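Local coordinates for lipoprotein (Colwellia psychrerythraea, PDB 3O0Y) that is of unknown function but is a putative, largely helical bacterial lipoprotein of the DUF885 family, which is grouped with metallopeptidase-like proteins, at residues K28-S33 with S87-G92; K44-S49 with K77-E82; R114-E119 with I463-A468; P120-G125 with G284-Q289. One frame throughout, in Å; residues are numbered along the deposited sequence.

Contact 1. Residues K28-S33 with S87-G92; sequences KQQLAS and SNTIAG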
loop_
_atom_site.group_PDB
_atom_site.type_symbol
_atom_site.label_atom_id
_atom_site.label_comp_id
_atom_site.label_asym_id
_atom_site.label_seq_id
_atom_site.Cartn_x
_atom_site.Cartn_y
_atom_site.Cartn_z
ATOM N N LYS A 28 31.227 6.293 -9.121
ATOM C CA LYS A 28 30.389 5.123 -9.088
ATOM C C LYS A 28 30.501 4.331 -7.785
ATOM O O LYS A 28 29.479 3.861 -7.263
ATOM C CB LYS A 28 30.585 4.225 -10.306
ATOM C CG LYS A 28 29.665 4.621 -11.472
ATOM C CD LYS A 28 29.854 3.725 -12.749
ATOM C CE LYS A 28 30.668 4.425 -13.878
ATOM N NZ LYS A 28 32.083 4.778 -13.502
ATOM N N GLN A 29 31.709 4.171 -7.261
ATOM C CA GLN A 29 31.924 3.459 -6.007
ATOM C C GLN A 29 31.420 4.235 -4.798
ATOM O O GLN A 29 30.840 3.646 -3.879
ATOM C CB GLN A 29 33.403 3.097 -5.808
ATOM C CG GLN A 29 33.914 2.121 -6.869
ATOM C CD GLN A 29 35.441 1.876 -6.829
ATOM O OE1 GLN A 29 36.259 2.770 -6.493
ATOM N NE2 GLN A 29 35.823 0.645 -7.199
ATOM N N GLN A 30 31.555 5.559 -4.819
ATOM C CA GLN A 30 31.063 6.356 -3.713
ATOM C C GLN A 30 29.511 6.228 -3.668
ATOM O O GLN A 30 28.916 6.164 -2.575
ATOM C CB GLN A 30 31.389 7.837 -3.939
ATOM C CG GLN A 30 30.926 8.725 -2.764
ATOM C CD GLN A 30 31.360 10.173 -2.915
ATOM O OE1 GLN A 30 31.899 10.565 -3.954
ATOM N NE2 GLN A 30 31.038 10.987 -1.909
ATOM N N LEU A 31 28.904 6.318 -4.841
ATOM C CA LEU A 31 27.443 6.216 -5.004
ATOM C C LEU A 31 26.952 4.847 -4.527
ATOM O O LEU A 31 26.000 4.754 -3.771
ATOM C CB LEU A 31 27.020 6.501 -6.451
ATOM C CG LEU A 31 26.989 7.979 -6.866
ATOM C CD1 LEU A 31 26.929 8.081 -8.402
ATOM C CD2 LEU A 31 25.818 8.740 -6.205
ATOM N N ALA A 32 27.635 3.771 -4.898
ATOM C CA ALA A 32 27.194 2.458 -4.466
ATOM C C ALA A 32 27.261 2.365 -2.948
ATOM O O ALA A 32 26.393 1.761 -2.334
ATOM C CB ALA A 32 28.043 1.358 -5.114
ATOM N N SER A 33 28.288 2.927 -2.323
ATOM C CA SER A 33 28.390 2.889 -0.868
ATOM C C SER A 33 27.263 3.631 -0.216
ATOM O O SER A 33 26.742 3.183 0.808
ATOM C CB SER A 33 29.741 3.429 -0.288
ATOM O OG SER A 33 30.791 2.562 -0.723
ATOM N N SER A 87 20.862 11.676 0.830
ATOM C CA SER A 87 20.216 12.208 -0.337
ATOM C C SER A 87 21.006 13.373 -0.895
ATOM O O SER A 87 21.247 13.438 -2.076
ATOM C CB SER A 87 18.788 12.686 0.044
ATOM O OG SER A 87 18.111 13.190 -1.058
ATOM N N ASN A 88 21.415 14.317 -0.024
ATOM C CA ASN A 88 22.111 15.483 -0.475
ATOM C C ASN A 88 23.528 15.118 -1.023
ATOM O O ASN A 88 23.983 15.701 -1.985
ATOM C CB ASN A 88 22.170 16.508 0.686
ATOM C CG ASN A 88 20.897 17.249 0.814
ATOM O OD1 ASN A 88 20.171 17.402 -0.180
ATOM N ND2 ASN A 88 20.575 17.717 2.053
ATOM N N THR A 89 24.189 14.151 -0.444
ATOM C CA THR A 89 25.543 13.757 -0.883
ATOM C C THR A 89 25.399 13.091 -2.258
ATOM O O THR A 89 26.142 13.440 -3.209
ATOM C CB THR A 89 26.179 12.807 0.103
ATOM O OG1 THR A 89 26.310 13.500 1.361
ATOM C CG2 THR A 89 27.545 12.337 -0.418
ATOM N N ILE A 90 24.403 12.198 -2.369
ATOM C CA ILE A 90 24.125 11.521 -3.676
ATOM C C ILE A 90 23.886 12.588 -4.743
ATOM O O ILE A 90 24.458 12.547 -5.820
ATOM C CB ILE A 90 22.870 10.616 -3.621
ATOM C CG1 ILE A 90 23.155 9.404 -2.747
ATOM C CG2 ILE A 90 22.446 10.132 -5.034
ATOM C CD1 ILE A 90 21.966 8.493 -2.410
ATOM N N ALA A 91 23.069 13.592 -4.435
ATOM C CA ALA A 91 22.677 14.565 -5.435
ATOM C C ALA A 91 23.848 15.417 -5.971
ATOM O O ALA A 91 23.768 15.946 -7.053
ATOM C CB ALA A 91 21.486 15.512 -4.874
ATOM N N GLY A 92 24.871 15.610 -5.166
ATOM C CA GLY A 92 25.978 16.489 -5.518
ATOM C C GLY A 92 27.077 15.821 -6.325
ATOM O O GLY A 92 27.927 16.499 -6.876
#
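Leu31 and Ile90 meet where two helices of the N-terminal region, 27-44 and 73-92, pack side by side and run in roughly opposite directions. The contact illustrates how helix-helix packing can be divided between a close-packed apolar inner part and a looser outer side. Leu31 and Ile90 make the inner part, and theirs is the closest approach of CA atoms between the two segments, 6.4 Å. The branch that does the touching on Leu31 is the methyl CD2. It reaches Ile90 CG2 at 3.8 Å, the two side chains crossing at a slant, and also lies 4.1 Å from the backbone atom Ile90 O. That carbonyl is hydrogen-bonded to Gln106 NE2 of helix 100-117, so the methyl rests beside a polar atom that is already engaged. The apolar patch extends beyond the pair: Leu31 also touches Ile93 and Leu95, while Ile90 touches Leu34 and Tyr35 on the first helix and Ala110 on helix 100-117.

Toward solvent the packing thins. Gln30 stretches out fully, its CG anti to the backbone N (chi1 -178°), and this carries the amide across to the outer side of helix 73-92, where it meets Thr89 at about a right angle. No hydrogen bond joins the two segments here. Thr89 turns its hydroxyl to its own helix, OG1 bonding to Ser85 O one turn earlier, and offers its methyl instead: Gln30 NE2 stands 4.0 Å from Thr89 CG2.

Contact 2. Residues K44-S49 with K77-E82; sequences KQRALS and KQLRAE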
loop_
_atom_site.group_PDB
_atom_site.type_symbol
_atom_site.label_atom_id
_atom_site.label_comp_id
_atom_site.label_asym_id
_atom_site.label_seq_id
_atom_site.Cartn_x
_atom_site.Cartn_y
_atom_site.Cartn_z
ATOM N N LYS A 44 17.851 -1.290 9.471
ATOM C CA LYS A 44 18.206 -1.472 10.887
ATOM C C LYS A 44 17.208 -0.809 11.820
ATOM O O LYS A 44 16.979 -1.283 12.922
ATOM C CB LYS A 44 19.568 -0.836 11.213
ATOM C CG LYS A 44 20.808 -1.456 10.679
ATOM C CD LYS A 44 21.985 -0.362 10.909
ATOM C CE LYS A 44 23.222 -0.502 9.949
ATOM N NZ LYS A 44 23.897 0.807 9.488
ATOM N N GLN A 45 16.681 0.330 11.412
ATOM C CA GLN A 45 15.717 1.090 12.193
ATOM C C GLN A 45 14.259 0.732 11.905
ATOM O O GLN A 45 13.323 1.282 12.493
ATOM C CB GLN A 45 15.974 2.563 11.973
ATOM C CG GLN A 45 17.358 2.917 12.461
ATOM C CD GLN A 45 17.712 4.337 12.273
ATOM O OE1 GLN A 45 18.555 4.660 11.411
ATOM N NE2 GLN A 45 17.132 5.200 13.068
ATOM N N ARG A 46 14.073 -0.156 10.916
ATOM C CA ARG A 46 12.756 -0.637 10.526
ATOM C C ARG A 46 12.840 -2.139 10.373
ATOM O O ARG A 46 12.570 -2.720 9.292
ATOM C CB ARG A 46 12.269 0.026 9.221
ATOM C CG ARG A 46 11.994 1.481 9.367
ATOM C CD ARG A 46 10.750 1.753 10.172
ATOM N NE ARG A 46 10.376 3.154 10.243
ATOM C CZ ARG A 46 10.763 3.986 11.216
ATOM N NH1 ARG A 46 11.636 3.610 12.147
ATOM N NH2 ARG A 46 10.307 5.233 11.243
ATOM N N ALA A 47 13.211 -2.796 11.487
ATOM C CA ALA A 47 13.548 -4.241 11.435
ATOM C C ALA A 47 12.340 -5.120 11.065
ATOM O O ALA A 47 12.503 -6.177 10.454
ATOM C CB ALA A 47 14.174 -4.710 12.757
ATOM N N LEU A 48 11.110 -4.666 11.348
ATOM C CA LEU A 48 9.910 -5.411 10.907
ATOM C C LEU A 48 9.692 -5.339 9.409
ATOM O O LEU A 48 9.327 -6.330 8.788
ATOM C CB LEU A 48 8.671 -4.912 11.648
ATOM C CG LEU A 48 8.883 -5.595 13.004
ATOM C CD1 LEU A 48 9.168 -4.769 14.190
ATOM C CD2 LEU A 48 8.269 -6.939 13.165
ATOM N N SER A 49 9.986 -4.207 8.779
ATOM C CA SER A 49 10.057 -4.161 7.306
ATOM C C SER A 49 11.118 -5.105 6.726
ATOM O O SER A 49 10.897 -5.768 5.713
ATOM C CB SER A 49 10.262 -2.692 6.820
ATOM O OG SER A 49 9.045 -1.991 7.040
ATOM N N LYS A 77 14.270 11.854 14.543
ATOM C CA LYS A 77 15.194 12.904 14.102
ATOM C C LYS A 77 16.473 12.326 13.465
ATOM O O LYS A 77 16.890 12.752 12.392
ATOM C CB LYS A 77 15.576 13.790 15.300
ATOM C CG LYS A 77 16.629 14.889 14.934
ATOM C CD LYS A 77 16.950 15.789 16.186
ATOM C CE LYS A 77 17.621 17.124 15.679
ATOM N NZ LYS A 77 18.330 17.805 16.803
ATOM N N GLN A 78 17.090 11.318 14.106
ATOM C CA GLN A 78 18.356 10.794 13.648
ATOM C C GLN A 78 18.175 10.000 12.352
ATOM O O GLN A 78 19.051 10.051 11.486
ATOM C CB GLN A 78 19.039 9.890 14.675
ATOM C CG GLN A 78 19.516 10.697 15.908
ATOM C CD GLN A 78 20.113 9.781 17.021
ATOM O OE1 GLN A 78 20.378 8.592 16.789
ATOM N NE2 GLN A 78 20.358 10.360 18.216
ATOM N N LEU A 79 17.061 9.258 12.250
ATOM C CA LEU A 79 16.809 8.459 11.075
ATOM C C LEU A 79 16.695 9.416 9.861
ATOM O O LEU A 79 17.327 9.223 8.826
ATOM C CB LEU A 79 15.502 7.636 11.221
ATOM C CG LEU A 79 14.956 6.945 9.976
ATOM C CD1 LEU A 79 15.955 6.021 9.440
ATOM C CD2 LEU A 79 13.611 6.210 10.239
ATOM N N ARG A 80 15.867 10.429 9.986
ATOM C CA ARG A 80 15.580 11.358 8.907
ATOM C C ARG A 80 16.849 12.151 8.541
ATOM O O ARG A 80 17.141 12.399 7.365
ATOM C CB ARG A 80 14.432 12.287 9.266
ATOM C CG ARG A 80 13.135 11.573 9.608
ATOM C CD ARG A 80 12.038 12.522 9.973
ATOM N NE ARG A 80 10.934 11.880 10.576
ATOM C CZ ARG A 80 9.721 12.422 10.764
ATOM N NH1 ARG A 80 9.432 13.676 10.392
ATOM N NH2 ARG A 80 8.851 11.727 11.493
ATOM N N ALA A 81 17.561 12.624 9.551
ATOM C CA ALA A 81 18.776 13.399 9.279
ATOM C C ALA A 81 19.804 12.621 8.495
ATOM O O ALA A 81 20.373 13.164 7.562
ATOM C CB ALA A 81 19.392 13.917 10.576
ATOM N N GLU A 82 19.976 11.345 8.826
ATOM C CA GLU A 82 20.868 10.484 8.084
ATOM C C GLU A 82 20.459 10.275 6.641
ATOM O O GLU A 82 21.270 10.427 5.711
ATOM C CB GLU A 82 21.005 9.125 8.731
ATOM C CG GLU A 82 22.000 8.218 7.910
ATOM C CD GLU A 82 22.385 6.923 8.580
ATOM O OE1 GLU A 82 21.829 6.576 9.674
ATOM O OE2 GLU A 82 23.287 6.278 8.008
#
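A bend in Arg46 about its CB-CG bond (chi2 -72°) and an extended Gln45 bring both side chains onto Leu79, whose CG is set away from its backbone N (chi1 169°). The two methyls of Leu79 thereby face the incoming loop. Gln45 slides past Leu79 in the opposite sense, its amide lying along the leucine: Gln45 CD is 3.7 Å from Leu79 CD1 and 4.1 Å from Leu79 CB. The bend in Arg46 brings its guanidinium back over the other methyl. Leu79 CD2 sits 3.4 Å above the guanidinium plane, displaced toward the rim, and 3.6 Å from Arg46 NH2.

These residues form the short link between helices 27-44 and 47-53, with Arg46 at the N-cap position of the second, and the link packs against the side of helix 73-92. Within the link, Arg46 NH1 donates to Gln45 O at 2.9 Å with an N-H...O angle of 156°; the acceptor lies close to the guanidinium plane, whereas the donor stands above the carbonyl plane. Arg46 NH2 is engaged as well, in a salt bridge to Glu76 and a hydrogen bond to Ile127 O, and these partners together fix the rotation of the flat group whose face Leu79 covers. An alanine in place of Gln45 would probably leave one flank of Leu79, at CB and CD1, without its cover and let that methyl shift. Glu82, one turn beyond Leu79, directs OE2 to Ser41 OG and Gln37 NE2 of helix 27-44.

Contact 3. Residues R114-E119 with I463-A468; sequences RYFAGE and IAPYNA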
loop_
_atom_site.group_PDB
_atom_site.type_symbol
_atom_site.label_atom_id
_atom_site.label_comp_id
_atom_site.label_asym_id
_atom_site.label_seq_id
_atom_site.Cartn_x
_atom_site.Cartn_y
_atom_site.Cartn_z
ATOM N N ARG A 114 15.345 11.041 -0.013
ATOM C CA ARG A 114 14.539 12.219 0.403
ATOM C C ARG A 114 13.082 11.825 0.771
ATOM O O ARG A 114 12.525 12.343 1.716
ATOM C CB ARG A 114 14.507 13.282 -0.686
ATOM C CG ARG A 114 13.455 14.381 -0.578
ATOM C CD ARG A 114 13.502 15.258 0.680
ATOM N NE ARG A 114 12.387 16.209 0.648
ATOM C CZ ARG A 114 11.120 15.900 0.910
ATOM N NH1 ARG A 114 10.787 14.642 1.301
ATOM N NH2 ARG A 114 10.203 16.833 0.757
ATOM N N TYR A 115 12.527 10.862 0.065
ATOM C CA TYR A 115 11.185 10.387 0.357
ATOM C C TYR A 115 11.163 9.792 1.762
ATOM O O TYR A 115 10.295 10.125 2.557
ATOM C CB TYR A 115 10.816 9.303 -0.636
ATOM C CG TYR A 115 9.512 8.602 -0.415
ATOM C CD1 TYR A 115 8.318 9.217 -0.714
ATOM C CD2 TYR A 115 9.465 7.266 0.010
ATOM C CE1 TYR A 115 7.124 8.544 -0.640
ATOM C CE2 TYR A 115 8.259 6.580 0.068
ATOM C CZ TYR A 115 7.095 7.230 -0.237
ATOM O OH TYR A 115 5.916 6.578 -0.208
ATOM N N PHE A 116 12.155 9.009 2.132
ATOM C CA PHE A 116 12.218 8.448 3.497
ATOM C C PHE A 116 12.726 9.409 4.569
ATOM O O PHE A 116 12.465 9.158 5.697
ATOM C CB PHE A 116 13.031 7.222 3.522
ATOM C CG PHE A 116 12.426 6.073 2.754
ATOM C CD1 PHE A 116 11.139 5.591 3.103
ATOM C CD2 PHE A 116 13.083 5.515 1.676
ATOM C CE1 PHE A 116 10.532 4.573 2.327
ATOM C CE2 PHE A 116 12.547 4.500 0.950
ATOM C CZ PHE A 116 11.252 4.019 1.269
ATOM N N ALA A 117 13.400 10.494 4.187
ATOM C CA ALA A 117 13.711 11.561 5.138
ATOM C C ALA A 117 12.483 12.370 5.495
ATOM O O ALA A 117 12.474 13.011 6.548
ATOM C CB ALA A 117 14.841 12.538 4.579
ATOM N N GLY A 118 11.516 12.484 4.581
ATOM C CA GLY A 118 10.351 13.319 4.803
ATOM C C GLY A 118 10.663 14.784 4.542
ATOM O O GLY A 118 11.821 15.179 4.438
ATOM N N GLU A 119 9.620 15.567 4.485
ATOM C CA GLU A 119 9.729 17.001 4.263
ATOM C C GLU A 119 10.587 17.587 5.391
ATOM O O GLU A 119 10.284 17.396 6.573
ATOM C CB GLU A 119 8.336 17.585 4.277
ATOM C CG GLU A 119 8.085 18.747 3.345
ATOM C CD GLU A 119 8.554 20.109 3.846
ATOM O OE1 GLU A 119 9.343 20.186 4.781
ATOM O OE2 GLU A 119 8.098 21.146 3.304
ATOM N N ILE A 463 12.613 -2.448 -4.513
ATOM C CA ILE A 463 11.394 -2.383 -3.691
ATOM C C ILE A 463 10.820 -0.968 -3.571
ATOM O O ILE A 463 10.033 -0.677 -2.648
ATOM C CB ILE A 463 11.671 -2.887 -2.277
ATOM C CG1 ILE A 463 12.834 -2.137 -1.631
ATOM C CG2 ILE A 463 12.082 -4.396 -2.337
ATOM C CD1 ILE A 463 12.822 -2.199 -0.027
ATOM N N ALA A 464 11.225 -0.075 -4.468
ATOM C CA ALA A 464 10.934 1.361 -4.347
ATOM C C ALA A 464 9.421 1.535 -4.288
ATOM O O ALA A 464 8.739 1.068 -5.197
ATOM C CB ALA A 464 11.498 2.094 -5.633
ATOM N N PRO A 465 8.890 2.229 -3.265
ATOM C CA PRO A 465 7.433 2.337 -3.114
ATOM C C PRO A 465 6.953 3.680 -3.659
ATOM O O PRO A 465 6.683 4.599 -2.795
ATOM C CB PRO A 465 7.241 2.456 -1.615
ATOM C CG PRO A 465 8.482 2.982 -1.113
ATOM C CD PRO A 465 9.589 2.706 -2.071
ATOM N N TYR A 466 7.194 3.965 -4.912
ATOM C CA TYR A 466 6.626 5.086 -5.646
ATOM C C TYR A 466 5.090 4.868 -5.829
ATOM O O TYR A 466 4.649 4.124 -6.697
ATOM C CB TYR A 466 7.311 5.205 -7.000
ATOM C CG TYR A 466 8.657 5.844 -6.882
ATOM C CD1 TYR A 466 8.758 7.203 -6.578
ATOM C CD2 TYR A 466 9.836 5.108 -7.010
ATOM C CE1 TYR A 466 10.016 7.798 -6.390
ATOM C CE2 TYR A 466 11.061 5.733 -6.828
ATOM C CZ TYR A 466 11.143 7.029 -6.553
ATOM O OH TYR A 466 12.400 7.646 -6.422
ATOM N N ASN A 467 4.311 5.535 -5.044
ATOM C CA ASN A 467 2.851 5.326 -5.033
ATOM C C ASN A 467 2.181 5.580 -6.391
ATOM O O ASN A 467 1.287 4.821 -6.786
ATOM C CB ASN A 467 2.259 6.274 -3.945
ATOM C CG ASN A 467 0.827 6.027 -3.640
ATOM O OD1 ASN A 467 0.453 4.969 -3.141
ATOM N ND2 ASN A 467 0.006 7.052 -3.847
ATOM N N ALA A 468 2.539 6.669 -7.095
ATOM C CA ALA A 468 1.895 7.008 -8.347
ATOM C C ALA A 468 2.246 5.970 -9.395
ATOM O O ALA A 468 1.376 5.487 -10.107
ATOM C CB ALA A 468 2.257 8.417 -8.789
#
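The C-terminal end of helix 100-117 meets the non-helical entry to helix 467-483, where Tyr115 and Phe116 receive the ring of Pro465. It is a compact case of a proline wedged against two consecutive aromatic side chains, joining parts of a mainly helical fold that lie more than 340 residues apart in sequence. Pro465 CG is shared between the rings, 3.8 Å from Tyr115 CE2 and 3.8 Å from Phe116 CZ, and Pro465 CD follows at 4.0 Å from Phe116 CZ.

The neighbours can converge because their first torsions differ: Tyr115 places CG anti to the backbone N (chi1 175°), while Phe116 places it anti to the carbonyl carbon (chi1 -66°). As a result, the edge of the tyrosine ring comes over one face of the phenylalanine ring, with Tyr115 CD2 3.7 Å above the Phe116 plane. Leu112, one turn earlier, also touches Pro465, and Leu83 of helix 73-92 packs against Phe116.

Just past the two rings the helix stops at Gly118, the first residue with positive phi, though Gly118 N still bonds to Arg114 O. On the opposing segment Tyr466 occupies the N-cap position, and Asn467 ND2 ties the start of helix 467-483 to Leu295 O and Gln552 O. Tyr115 OH finds its hydrogen-bond partner in Trp130 O, outside the two segments, and lies 3.3 Å from Pro465 O.

Contact 4. Residues P120-G125 with G284-Q289; sequences PNFNIG and GSVYYQ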
loop_
_atom_site.group_PDB
_atom_site.type_symbol
_atom_site.label_atom_id
_atom_site.label_comp_id
_atom_site.label_asym_id
_atom_site.label_seq_id
_atom_site.Cartn_x
_atom_site.Cartn_y
_atom_site.Cartn_z
ATOM N N PRO A 120 11.695 18.232 5.025
ATOM C CA PRO A 120 12.699 18.514 6.044
ATOM C C PRO A 120 12.296 19.561 7.038
ATOM O O PRO A 120 12.991 19.699 8.070
ATOM C CB PRO A 120 13.897 19.025 5.224
ATOM C CG PRO A 120 13.691 18.427 3.845
ATOM C CD PRO A 120 12.213 18.467 3.674
ATOM N N ASN A 121 11.207 20.285 6.782
ATOM C CA ASN A 121 10.702 21.229 7.790
ATOM C C ASN A 121 9.600 20.688 8.686
ATOM O O ASN A 121 9.190 21.370 9.625
ATOM C CB ASN A 121 10.282 22.530 7.121
ATOM C CG ASN A 121 11.445 23.234 6.431
ATOM O OD1 ASN A 121 12.626 23.088 6.808
ATOM N ND2 ASN A 121 11.110 24.050 5.447
ATOM N N PHE A 122 9.215 19.423 8.483
ATOM C CA PHE A 122 8.284 18.760 9.382
ATOM C C PHE A 122 8.985 17.631 10.169
ATOM O O PHE A 122 9.397 16.605 9.560
ATOM C CB PHE A 122 7.136 18.152 8.586
ATOM C CG PHE A 122 6.222 19.181 7.945
ATOM C CD1 PHE A 122 5.009 19.509 8.520
ATOM C CD2 PHE A 122 6.643 19.900 6.800
ATOM C CE1 PHE A 122 4.189 20.508 7.940
ATOM C CE2 PHE A 122 5.844 20.886 6.249
ATOM C CZ PHE A 122 4.594 21.164 6.800
ATOM N N ASN A 123 9.023 17.738 11.486
ATOM C CA ASN A 123 9.514 16.666 12.318
ATOM C C ASN A 123 8.436 15.771 12.905
ATOM O O ASN A 123 8.754 14.786 13.586
ATOM C CB ASN A 123 10.427 17.190 13.406
ATOM C CG ASN A 123 9.693 17.942 14.458
ATOM O OD1 ASN A 123 8.575 18.333 14.266
ATOM N ND2 ASN A 123 10.356 18.188 15.598
ATOM N N ILE A 124 7.181 16.083 12.570
ATOM C CA ILE A 124 6.022 15.336 13.021
ATOM C C ILE A 124 5.838 13.989 12.349
ATOM O O ILE A 124 6.566 13.629 11.405
ATOM C CB ILE A 124 4.724 16.206 12.907
ATOM C CG1 ILE A 124 4.461 16.771 11.471
ATOM C CG2 ILE A 124 4.813 17.424 13.851
ATOM C CD1 ILE A 124 4.480 15.789 10.267
ATOM N N GLY A 125 4.911 13.210 12.890
ATOM C CA GLY A 125 4.615 11.921 12.292
ATOM C C GLY A 125 5.700 10.878 12.434
ATOM O O GLY A 125 6.499 10.909 13.376
ATOM N N GLY A 284 -0.516 22.945 7.442
ATOM C CA GLY A 284 -1.112 21.738 6.821
ATOM C C GLY A 284 -1.140 21.856 5.323
ATOM O O GLY A 284 -1.002 20.837 4.610
ATOM N N SER A 285 -1.262 23.078 4.799
ATOM C CA SER A 285 -1.327 23.233 3.341
ATOM C C SER A 285 -0.002 22.986 2.659
ATOM O O SER A 285 0.095 22.389 1.565
ATOM C CB SER A 285 -1.834 24.597 2.927
ATOM O OG SER A 285 -0.793 25.576 3.047
ATOM N N VAL A 286 1.049 23.383 3.353
ATOM C CA VAL A 286 2.370 23.077 2.886
ATOM C C VAL A 286 2.644 21.583 2.984
ATOM O O VAL A 286 3.259 21.005 2.084
ATOM C CB VAL A 286 3.395 23.941 3.703
ATOM C CG1 VAL A 286 4.804 23.460 3.405
ATOM C CG2 VAL A 286 3.149 25.421 3.352
ATOM N N TYR A 287 2.227 20.952 4.055
ATOM C CA TYR A 287 2.314 19.510 4.152
ATOM C C TYR A 287 1.639 18.779 2.976
ATOM O O TYR A 287 2.227 17.869 2.378
ATOM C CB TYR A 287 1.698 19.046 5.447
ATOM C CG TYR A 287 1.732 17.544 5.621
ATOM C CD1 TYR A 287 2.770 16.917 6.269
ATOM C CD2 TYR A 287 0.799 16.753 5.013
ATOM C CE1 TYR A 287 2.802 15.525 6.390
ATOM C CE2 TYR A 287 0.853 15.394 5.059
ATOM C CZ TYR A 287 1.860 14.765 5.741
ATOM O OH TYR A 287 1.887 13.377 5.822
ATOM N N TYR A 288 0.422 19.238 2.664
ATOM C CA TYR A 288 -0.360 18.608 1.609
ATOM C C TYR A 288 0.306 18.780 0.271
ATOM O O TYR A 288 0.356 17.815 -0.525
ATOM C CB TYR A 288 -1.803 19.140 1.607
ATOM C CG TYR A 288 -2.706 18.351 0.664
ATOM C CD1 TYR A 288 -2.866 16.973 0.829
ATOM C CD2 TYR A 288 -3.435 18.994 -0.346
ATOM C CE1 TYR A 288 -3.690 16.251 -0.036
ATOM C CE2 TYR A 288 -4.291 18.276 -1.164
ATOM C CZ TYR A 288 -4.389 16.941 -1.018
ATOM O OH TYR A 288 -5.238 16.236 -1.867
ATOM N N GLN A 289 0.871 19.956 -0.001
ATOM C CA GLN A 289 1.581 20.141 -1.279
ATOM C C GLN A 289 2.785 19.153 -1.415
ATOM O O GLN A 289 3.041 18.546 -2.479
ATOM C CB GLN A 289 1.997 21.607 -1.533
ATOM C CG GLN A 289 2.399 21.868 -3.010
ATOM C CD GLN A 289 1.204 21.693 -4.013
ATOM O OE1 GLN A 289 1.235 20.932 -5.063
ATOM N NE2 GLN A 289 0.138 22.405 -3.695
#
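Phe122 crosses from the loop between helix 100-117 and strand 126-128 to Val286 and Tyr287 in the opening turn of helix 284-296. From its CB, which points at the helix, the chain turns so that CG is anti to the carbonyl carbon (chi1 -68°) and the ring is carried onto the helix surface. On one side of the ring CD1 comes first, 4.1 Å from Tyr287 CD1. Farther out, CE1 rests 3.8 Å from Tyr287 CB. At the tip, CZ reaches the helix backbone itself, 3.6 Å from Tyr287 N. Returning along the other side, CE2 meets Val286 CG1 at 4.0 Å, the methyl lying at the ring's edge and in its plane.

The two rings form a T-shaped (edge-to-face) pair, in which the edge of Tyr287 is turned to the face of Phe122; the planes stand at 75° and the centroids are 5.7 Å apart. Tyr287 holds its CG anti to its own N (chi1 179°), directing the ring back toward the loop, where Ile124 CD1 approaches Tyr287 CE1 to 4.2 Å. Beyond these residues the tyrosine ring also meets that of Trp193 and touches Pro135. An alanine at Phe122 would probably open a gap over the first turn of the helix and leave Tyr287 without the face its edge now meets. The loop is joined to the helix here by apolar packing, aromatic and aliphatic, with no hydrogen bond between the two segments, so their attachment probably rests on how well these apolar surfaces fit.

Helix 73-92 is common to contacts 1 and 2, whose centres are 19 Å apart, and contact 2 is nested within the loop that contact 1 closes. Contact 3 adjoins both through helix 100-117: Ser87 OG of contact 1 is 3.6 Å from Arg114 CB, and Arg80 CB of contact 2 is 3.4 Å from Ala117 O. Contact 4, nested within the loop closed by contact 3, is centred about 14 Å from its centre. Arg80 NH2 also lies 3.0 Å from Ile124 O of contact 4, a probable hydrogen bond. Contacts 2, 3 and 4 touch one another; contact 1, centred about 28 Å from the chain's centre, joins them through contact 3; none includes a ligand or metal.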